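Local atomic coordinates of mannose recognizing lectin (Marasmius oreades, PDB entry 4TKC), a protein that binds mannose and is a fungal lectin of the bulb-type family, with sugar pockets that hold alpha- and beta-mannopyranose. Residues Y21-R33 with Y91-V103. Residues are numbered along the deposited sequence; the frame is centred on the assembly and turned at random.
Sequences YALISDSGRVEFR and YNLVCQNDGNLVV. With MAN (alpha-D-mannopyranose), chain D.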
ATOM      1  N   TYR A  21       2.629  -8.874  -3.083  1.00 13.98           N
ATOM      2  CA  TYR A  21       2.717  -7.693  -3.920  1.00 15.13           C
ATOM      3  C   TYR A  21       4.200  -7.381  -4.158  1.00 14.40           C
ATOM      4  O   TYR A  21       5.050  -7.785  -3.360  1.00 15.39           O
ATOM      5  CB  TYR A  21       1.914  -6.501  -3.310  1.00 14.36           C
ATOM      6  CG  TYR A  21       0.442  -6.833  -3.101  1.00 15.38           C
ATOM      7  CD1 TYR A  21       0.098  -7.670  -2.061  1.00 13.70           C
ATOM      8  CD2 TYR A  21      -0.487  -6.620  -4.104  1.00 15.65           C
ATOM      9  CE1 TYR A  21      -1.222  -8.061  -1.881  1.00 14.79           C
ATOM     10  CE2 TYR A  21      -1.826  -6.986  -3.907  1.00 15.24           C
ATOM     11  CZ  TYR A  21      -2.136  -7.787  -2.846  1.00 14.81           C
ATOM     12  OH  TYR A  21      -3.443  -8.216  -2.642  1.00 16.66           O
ATOM     13  N   ALA A  22       4.434  -6.528  -5.141  1.00 15.89           N
ATOM     14  CA  ALA A  22       5.831  -6.231  -5.568  1.00 15.67           C
ATOM     15  C   ALA A  22       5.897  -4.956  -6.376  1.00 14.04           C
ATOM     16  O   ALA A  22       4.907  -4.593  -7.044  1.00 15.41           O
ATOM     17  CB  ALA A  22       6.415  -7.394  -6.359  1.00 15.79           C
ATOM     18  N   LEU A  23       7.081  -4.318  -6.396  1.00 15.77           N
ATOM     19  CA  LEU A  23       7.409  -3.362  -7.449  1.00 14.54           C
ATOM     20  C   LEU A  23       7.982  -4.185  -8.616  1.00 14.84           C
ATOM     21  O   LEU A  23       8.604  -5.218  -8.382  1.00 16.60           O
ATOM     22  CB  LEU A  23       8.508  -2.364  -7.027  1.00 15.23           C
ATOM     23  CG  LEU A  23       8.209  -1.608  -5.729  1.00 15.26           C
ATOM     24  CD1 LEU A  23       9.300  -0.637  -5.309  1.00 15.74           C
ATOM     25  CD2 LEU A  23       6.889  -0.875  -5.904  1.00 15.90           C
ATOM     26  N   ILE A  24       7.778  -3.675  -9.824  1.00 14.78           N
ATOM     27  CA  ILE A  24       8.314  -4.300 -11.040  1.00 15.78           C
ATOM     28  C   ILE A  24       8.949  -3.227 -11.915  1.00 15.43           C
ATOM     29  O   ILE A  24       8.459  -2.127 -12.057  1.00 16.59           O
ATOM     30  CB  ILE A  24       7.180  -5.064 -11.804  1.00 16.41           C
ATOM     31  CG1 ILE A  24       7.704  -5.911 -12.972  1.00 18.16           C
ATOM     32  CG2 ILE A  24       6.071  -4.114 -12.250  1.00 18.84           C
ATOM     33  CD1 ILE A  24       8.531  -7.089 -12.525  1.00 17.16           C
ATOM     34  N   SER A  25      10.159  -3.528 -12.396  1.00 15.39           N
ATOM     35  CA  SER A  25      10.831  -2.644 -13.365  1.00 17.53           C
ATOM     36  C   SER A  25      10.012  -2.545 -14.652  1.00 15.59           C
ATOM     37  O   SER A  25       9.270  -3.481 -15.016  1.00 16.90           O
ATOM     38  CB  SER A  25      12.270  -3.097 -13.684  1.00 17.08           C
ATOM     39  OG  SER A  25      12.275  -4.361 -14.324  1.00 17.61           O
ATOM     40  N   ASP A  26      10.207  -1.438 -15.368  1.00 15.70           N
ATOM     41  CA  ASP A  26       9.570  -1.255 -16.661  1.00 16.71           C
ATOM     42  C   ASP A  26       9.850  -2.428 -17.597  1.00 17.30           C
ATOM     43  O   ASP A  26       9.004  -2.852 -18.376  1.00 18.00           O
ATOM     44  CB  ASP A  26       9.950   0.077 -17.310  1.00 18.27           C
ATOM     45  CG  ASP A  26       9.498   1.279 -16.510  1.00 15.54           C
ATOM     46  OD1 ASP A  26       8.522   1.161 -15.725  1.00 17.34           O
ATOM     47  OD2 ASP A  26      10.194   2.316 -16.619  1.00 16.92           O
ATOM     48  N   SER A  27      11.061  -2.962 -17.496  1.00 18.70           N
ATOM     49  CA  SER A  27      11.504  -4.066 -18.335  1.00 18.64           C
ATOM     50  C   SER A  27      10.826  -5.383 -18.000  1.00 19.62           C
ATOM     51  O   SER A  27      10.873  -6.325 -18.798  1.00 20.33           O
ATOM     52  CB  SER A  27      13.014  -4.288 -18.183  1.00 17.36           C
ATOM     53  OG  SER A  27      13.311  -4.783 -16.882  1.00 19.07           O
ATOM     54  N   GLY A  28      10.240  -5.471 -16.799  1.00 16.56           N
ATOM     55  CA  GLY A  28       9.728  -6.750 -16.331  1.00 17.55           C
ATOM     56  C   GLY A  28      10.738  -7.667 -15.656  1.00 15.80           C
ATOM     57  O   GLY A  28      10.359  -8.730 -15.135  1.00 17.65           O
ATOM     58  N   ARG A  29      12.034  -7.325 -15.753  1.00 17.18           N
ATOM     59  CA  ARG A  29      13.103  -8.255 -15.318  1.00 15.96           C
ATOM     60  C   ARG A  29      13.429  -8.156 -13.840  1.00 15.80           C
ATOM     61  O   ARG A  29      13.889  -9.129 -13.255  1.00 18.23           O
ATOM     62  CB  ARG A  29      14.395  -8.063 -16.122  1.00 19.43           C
ATOM     63  CG  ARG A  29      14.238  -8.200 -17.638  1.00 19.01           C
ATOM     64  CD  ARG A  29      15.564  -8.120 -18.378  1.00 18.59           C
ATOM     65  NE  ARG A  29      16.516  -9.116 -17.871  1.00 19.35           N
ATOM     66  CZ  ARG A  29      17.839  -9.033 -17.959  1.00 17.93           C
ATOM     67  NH1 ARG A  29      18.424  -8.011 -18.588  1.00 21.27           N
ATOM     68  NH2 ARG A  29      18.542  -9.893 -17.239  1.00 18.29           N
ATOM     69  N   VAL A  30      13.121  -7.020 -13.215  1.00 17.32           N
ATOM     70  CA  VAL A  30      13.589  -6.782 -11.859  1.00 17.11           C
ATOM     71  C   VAL A  30      12.345  -6.575 -10.979  1.00 14.54           C
ATOM     72  O   VAL A  30      11.504  -5.758 -11.327  1.00 16.05           O
ATOM     73  CB  VAL A  30      14.504  -5.538 -11.783  1.00 15.88           C
ATOM     74  CG1 VAL A  30      15.128  -5.421 -10.390  1.00 18.17           C
ATOM     75  CG2 VAL A  30      15.622  -5.597 -12.850  1.00 18.27           C
ATOM     76  N   GLU A  31      12.251  -7.356  -9.905  1.00 16.83           N
ATOM     77  CA  GLU A  31      11.046  -7.376  -9.070  1.00 15.94           C
ATOM     78  C   GLU A  31      11.474  -7.325  -7.617  1.00 14.87           C
ATOM     79  O   GLU A  31      12.246  -8.162  -7.124  1.00 16.38           O
ATOM     80  CB  GLU A  31      10.241  -8.638  -9.379  1.00 17.34           C
ATOM     81  CG  GLU A  31       8.818  -8.595  -8.815  1.00 19.00           C
ATOM     82  CD  GLU A  31       7.999  -9.783  -9.257  1.00 18.31           C
ATOM     83  OE1 GLU A  31       8.494 -10.917  -9.133  1.00 20.65           O
ATOM     84  OE2 GLU A  31       6.813  -9.595  -9.590  1.00 19.27           O
ATOM     85  N   PHE A  32      10.814  -6.427  -6.875  1.00 15.20           N
ATOM     86  CA  PHE A  32      11.052  -6.221  -5.460  1.00 13.93           C
ATOM     87  C   PHE A  32       9.788  -6.694  -4.734  1.00 14.42           C
ATOM     88  O   PHE A  32       8.725  -6.043  -4.752  1.00 16.30           O
ATOM     89  CB  PHE A  32      11.303  -4.758  -5.164  1.00 13.92           C
ATOM     90  CG  PHE A  32      11.580  -4.464  -3.716  1.00 15.00           C
ATOM     91  CD1 PHE A  32      12.590  -5.115  -3.020  1.00 15.00           C
ATOM     92  CD2 PHE A  32      10.751  -3.616  -3.005  1.00 18.11           C
ATOM     93  CE1 PHE A  32      12.865  -4.818  -1.702  1.00 17.35           C
ATOM     94  CE2 PHE A  32      11.013  -3.331  -1.680  1.00 19.93           C
ATOM     95  CZ  PHE A  32      12.072  -3.926  -1.036  1.00 17.06           C
ATOM     96  N   ARG A  33       9.919  -7.844  -4.085  1.00 15.08           N
ATOM     97  CA  ARG A  33       8.779  -8.607  -3.574  1.00 16.11           C
ATOM     98  C   ARG A  33       8.732  -8.619  -2.069  1.00 15.67           C
ATOM     99  O   ARG A  33       9.760  -8.758  -1.397  1.00 16.17           O
ATOM    100  CB  ARG A  33       8.997 -10.084  -3.959  1.00 23.16           C
ATOM    101  CG  ARG A  33       9.211 -10.385  -5.411  1.00 23.72           C
ATOM    102  CD  ARG A  33       9.670 -11.826  -5.604  1.00 21.38           C
ATOM    103  NE  ARG A  33       9.843 -12.074  -7.029  1.00 26.81           N
ATOM    104  CZ  ARG A  33      10.280 -13.201  -7.572  1.00 26.51           C
ATOM    105  NH1 ARG A  33      10.701 -14.210  -6.796  1.00 27.82           N
ATOM    106  NH2 ARG A  33      10.333 -13.287  -8.908  1.00 32.53           N
ATOM    107  N   TYR A  91      10.135  11.665  -1.270  1.00 14.32           N
ATOM    108  CA  TYR A  91      10.983  10.450  -1.303  1.00 13.76           C
ATOM    109  C   TYR A  91      10.274   9.366  -2.091  1.00 13.36           C
ATOM    110  O   TYR A  91       9.013   9.267  -2.039  1.00 16.72           O
ATOM    111  CB  TYR A  91      11.217   9.983   0.136  1.00 15.10           C
ATOM    112  CG  TYR A  91      12.150  10.857   0.936  1.00 15.45           C
ATOM    113  CD1 TYR A  91      11.685  11.939   1.655  1.00 16.44           C
ATOM    114  CD2 TYR A  91      13.539  10.600   0.915  1.00 16.59           C
ATOM    115  CE1 TYR A  91      12.526  12.780   2.344  1.00 15.34           C
ATOM    116  CE2 TYR A  91      14.400  11.435   1.588  1.00 17.97           C
ATOM    117  CZ  TYR A  91      13.915  12.512   2.291  1.00 17.04           C
ATOM    118  OH  TYR A  91      14.805  13.309   2.947  1.00 17.78           O
ATOM    119  N   ASN A  92      11.030   8.533  -2.801  1.00 15.72           N
ATOM    120  CA  ASN A  92      10.460   7.462  -3.579  1.00 17.57           C
ATOM    121  C   ASN A  92      11.383   6.292  -3.534  1.00 13.72           C
ATOM    122  O   ASN A  92      12.632   6.510  -3.613  1.00 16.09           O
ATOM    123  CB  ASN A  92      10.270   7.907  -5.016  1.00 18.97           C
ATOM    124  CG  ASN A  92       9.082   8.824  -5.180  1.00 15.02           C
ATOM    125  OD1 ASN A  92       7.946   8.364  -5.289  1.00 18.17           O
ATOM    126  ND2 ASN A  92       9.350  10.116  -5.237  1.00 17.23           N
ATOM    127  N   LEU A  93      10.870   5.074  -3.550  1.00 13.84           N
ATOM    128  CA  LEU A  93      11.720   3.882  -3.684  1.00 13.41           C
ATOM    129  C   LEU A  93      11.481   3.361  -5.088  1.00 14.12           C
ATOM    130  O   LEU A  93      10.336   3.035  -5.443  1.00 13.83           O
ATOM    131  CB  LEU A  93      11.352   2.806  -2.631  1.00 15.10           C
ATOM    132  CG  LEU A  93      12.004   1.430  -2.726  1.00 15.15           C
ATOM    133  CD1 LEU A  93      13.393   1.567  -2.141  1.00 16.77           C
ATOM    134  CD2 LEU A  93      11.230   0.317  -2.013  1.00 15.80           C
ATOM    135  N   VAL A  94      12.577   3.253  -5.883  1.00 13.69           N
ATOM    136  CA  VAL A  94      12.425   2.893  -7.272  1.00 13.59           C
ATOM    137  C   VAL A  94      13.146   1.575  -7.598  1.00 14.20           C
ATOM    138  O   VAL A  94      14.370   1.402  -7.318  1.00 16.42           O
ATOM    139  CB  VAL A  94      12.960   3.994  -8.231  1.00 15.51           C
ATOM    140  CG1 VAL A  94      12.692   3.624  -9.673  1.00 16.78           C
ATOM    141  CG2 VAL A  94      12.297   5.328  -7.933  1.00 14.69           C
ATOM    142  N   CYS A  95      12.426   0.681  -8.268  1.00 13.51           N
ATOM    143  CA  CYS A  95      12.936  -0.627  -8.714  1.00 16.00           C
ATOM    144  C   CYS A  95      13.312  -0.434 -10.185  1.00 17.10           C
ATOM    145  O   CYS A  95      12.413  -0.366 -11.053  1.00 15.92           O
ATOM    146  CB  CYS A  95      11.839  -1.703  -8.556  1.00 16.51           C
ATOM    147  SG  CYS A  95      12.345  -3.387  -8.980  1.00 17.85           S
ATOM    148  N   GLN A  96      14.628  -0.342 -10.452  1.00 15.47           N
ATOM    149  CA  GLN A  96      15.087   0.112 -11.782  1.00 16.76           C
ATOM    150  C   GLN A  96      15.427  -1.059 -12.723  1.00 14.36           C
ATOM    151  O   GLN A  96      15.748  -2.176 -12.259  1.00 16.35           O
ATOM    152  CB  GLN A  96      16.325   1.008 -11.628  1.00 15.73           C
ATOM    153  CG  GLN A  96      16.047   2.292 -10.876  1.00 17.62           C
ATOM    154  CD  GLN A  96      17.222   3.229 -10.692  1.00 18.56           C
ATOM    155  OE1 GLN A  96      18.405   2.840 -10.924  1.00 20.61           O
ATOM    156  NE2 GLN A  96      16.946   4.488 -10.532  1.00 16.14           N
ATOM    157  N   ASN A  97      15.367  -0.765 -14.028  1.00 15.66           N
ATOM    158  CA  ASN A  97      15.755  -1.723 -15.040  1.00 16.94           C
ATOM    159  C   ASN A  97      17.219  -2.191 -14.907  1.00 18.36           C
ATOM    160  O   ASN A  97      17.501  -3.342 -15.214  1.00 18.48           O
ATOM    161  CB  ASN A  97      15.606  -1.150 -16.447  1.00 16.52           C
ATOM    162  CG  ASN A  97      14.181  -0.899 -16.859  1.00 17.85           C
ATOM    163  OD1 ASN A  97      13.227  -1.456 -16.298  1.00 21.74           O
ATOM    164  ND2 ASN A  97      14.023  -0.066 -17.873  1.00 20.89           N
ATOM    165  N   ASP A  98      18.065  -1.367 -14.283  1.00 17.29           N
ATOM    166  CA  ASP A  98      19.480  -1.763 -14.160  1.00 17.02           C
ATOM    167  C   ASP A  98      19.716  -2.746 -13.019  1.00 18.99           C
ATOM    168  O   ASP A  98      20.866  -3.280 -12.895  1.00 20.14           O
ATOM    169  CB  ASP A  98      20.417  -0.562 -14.106  1.00 17.43           C
ATOM    170  CG  ASP A  98      20.303   0.273 -12.854  1.00 18.54           C
ATOM    171  OD1 ASP A  98      19.445   0.004 -11.967  1.00 19.04           O
ATOM    172  OD2 ASP A  98      21.015   1.325 -12.839  1.00 20.77           O
ATOM    173  N   GLY A  99      18.638  -2.973 -12.222  1.00 16.97           N
ATOM    174  CA  GLY A  99      18.720  -3.946 -11.154  1.00 17.56           C
ATOM    175  C   GLY A  99      18.835  -3.315  -9.781  1.00 16.26           C
ATOM    176  O   GLY A  99      18.759  -3.992  -8.744  1.00 16.90           O
ATOM    177  N   ASN A 100      19.143  -2.030  -9.790  1.00 16.59           N
ATOM    178  CA  ASN A 100      19.343  -1.305  -8.555  1.00 15.83           C
ATOM    179  C   ASN A 100      17.975  -0.923  -7.962  1.00 15.96           C
ATOM    180  O   ASN A 100      17.065  -0.540  -8.717  1.00 15.93           O
ATOM    181  CB  ASN A 100      20.152  -0.031  -8.790  1.00 16.27           C
ATOM    182  CG  ASN A 100      21.168   0.234  -7.702  1.00 18.72           C
ATOM    183  OD1 ASN A 100      21.254  -0.495  -6.708  1.00 18.40           O
ATOM    184  ND2 ASN A 100      21.962   1.294  -7.892  1.00 19.50           N
ATOM    185  N   LEU A 101      17.901  -0.993  -6.639  1.00 15.38           N
ATOM    186  CA  LEU A 101      16.675  -0.546  -5.902  1.00 15.35           C
ATOM    187  C   LEU A 101      17.198   0.662  -5.118  1.00 17.46           C
ATOM    188  O   LEU A 101      18.148   0.552  -4.315  1.00 15.96           O
ATOM    189  CB  LEU A 101      16.214  -1.659  -5.000  1.00 16.75           C
ATOM    190  CG  LEU A 101      14.947  -1.295  -4.179  1.00 17.45           C
ATOM    191  CD1 LEU A 101      13.699  -1.286  -5.045  1.00 15.69           C
ATOM    192  CD2 LEU A 101      14.817  -2.269  -3.020  1.00 17.95           C
ATOM    193  N   VAL A 102      16.545   1.809  -5.317  1.00 15.14           N
ATOM    194  CA  VAL A 102      17.054   3.079  -4.895  1.00 13.94           C
ATOM    195  C   VAL A 102      15.991   3.903  -4.136  1.00 13.89           C
ATOM    196  O   VAL A 102      14.866   4.055  -4.628  1.00 15.30           O
ATOM    197  CB  VAL A 102      17.576   3.915  -6.106  1.00 16.10           C
ATOM    198  CG1 VAL A 102      18.317   5.153  -5.631  1.00 14.69           C
ATOM    199  CG2 VAL A 102      18.486   3.100  -7.029  1.00 15.24           C
ATOM    200  N   VAL A 103      16.394   4.468  -2.988  1.00 14.33           N
ATOM    201  CA  VAL A 103      15.595   5.538  -2.324  1.00 14.74           C
ATOM    202  C   VAL A 103      16.135   6.865  -2.826  1.00 15.71           C
ATOM    203  O   VAL A 103      17.327   7.189  -2.616  1.00 17.37           O
ATOM    204  CB  VAL A 103      15.677   5.519  -0.792  1.00 15.19           C
ATOM    205  CG1 VAL A 103      14.878   6.691  -0.234  1.00 16.04           C
ATOM    206  CG2 VAL A 103      15.156   4.194  -0.220  1.00 15.07           C
TER
HETATM  207  C1  MAN D 203      23.663   3.658 -10.267  1.00 18.99           C
HETATM  208  C2  MAN D 203      22.317   3.669 -10.981  1.00 20.18           C
HETATM  209  C3  MAN D 203      21.605   4.978 -10.654  1.00 18.07           C
HETATM  210  C4  MAN D 203      21.476   5.146  -9.131  1.00 17.41           C
HETATM  211  C5  MAN D 203      22.864   5.071  -8.486  1.00 18.32           C
HETATM  212  C6  MAN D 203      22.768   5.068  -6.980  1.00 18.97           C
HETATM  213  O1  MAN D 203      24.518   4.640 -10.815  1.00 22.40           O
HETATM  214  O2  MAN D 203      21.599   2.541 -10.562  1.00 16.87           O
HETATM  215  O3  MAN D 203      20.323   4.939 -11.240  1.00 17.98           O
HETATM  216  O4  MAN D 203      20.853   6.387  -8.847  1.00 17.45           O
HETATM  217  O5  MAN D 203      23.551   3.886  -8.888  1.00 18.61           O
HETATM  218  O6  MAN D 203      24.056   5.185  -6.416  1.00 24.91           O
HETATM  219  O   HOH W   1      11.815   0.520 -13.905  1.00 18.17           O
HETATM  220  O   HOH W   2      11.998   2.297 -18.596  1.00 20.17           O
HETATM  221  O   HOH W   3      15.929  -4.891 -16.728  1.00 18.52           O
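Asn97 OD1 accepts the backbone N-H of Ser27 at 2.9 Å, reaching from one type I turn, Gln96 to Gly99, into another, Ser25 to Gly28. The donor stands 38° out of the carbonyl plane, so no lone pair is met squarely. The short Asn97 amide suits this place, its oxygen at Ser27 N-H while ND2 weakly meets a water held by Asp26 OD2. Ser27 OG adds a weak, unsettled approach to OD1. A small hydroxyl suits Ser25: OG accepts from Val30 N at 3.0 Å across the base of the hairpin loop. It also shares a hydrogen bond with Ser27 OG. Two more waters extend the polar seam, linking Asp26 N to Cys95 O and Ser27 OG to Asn97 O.

Deeper in, the surfaces turn apolar. Cys95 offers a slim, soft side chain: its CB abuts Leu23 CB, while SG, anti to the backbone N (chi1 -177°), swings to Val30 CG1. Val30 sets its other branch, CG2, against Gln96 O and Gly99 CA; Gly99 takes positive-phi angles at which a side chain would press on the preceding carbonyl oxygen. Leu101 CD2 sits over one face of the Phe32 ring, 3.6 Å from its centroid, a CH-pi contact. Leu93 CD2 touches both Phe32 CE2 and Leu23 CD1.

Leucine branches, the Phe32 ring, Val30 and Cys95 thus join two antiparallel sheets of the bulb-type lectin fold. Asp98, in Asn97's turn, accepts from mannose O2 through OD2; Asn100, just after, donates to that oxygen through ND2. A water-bridged polar join beside a buried apolar contact is consistent with a firmly placed turn carrying Asp98.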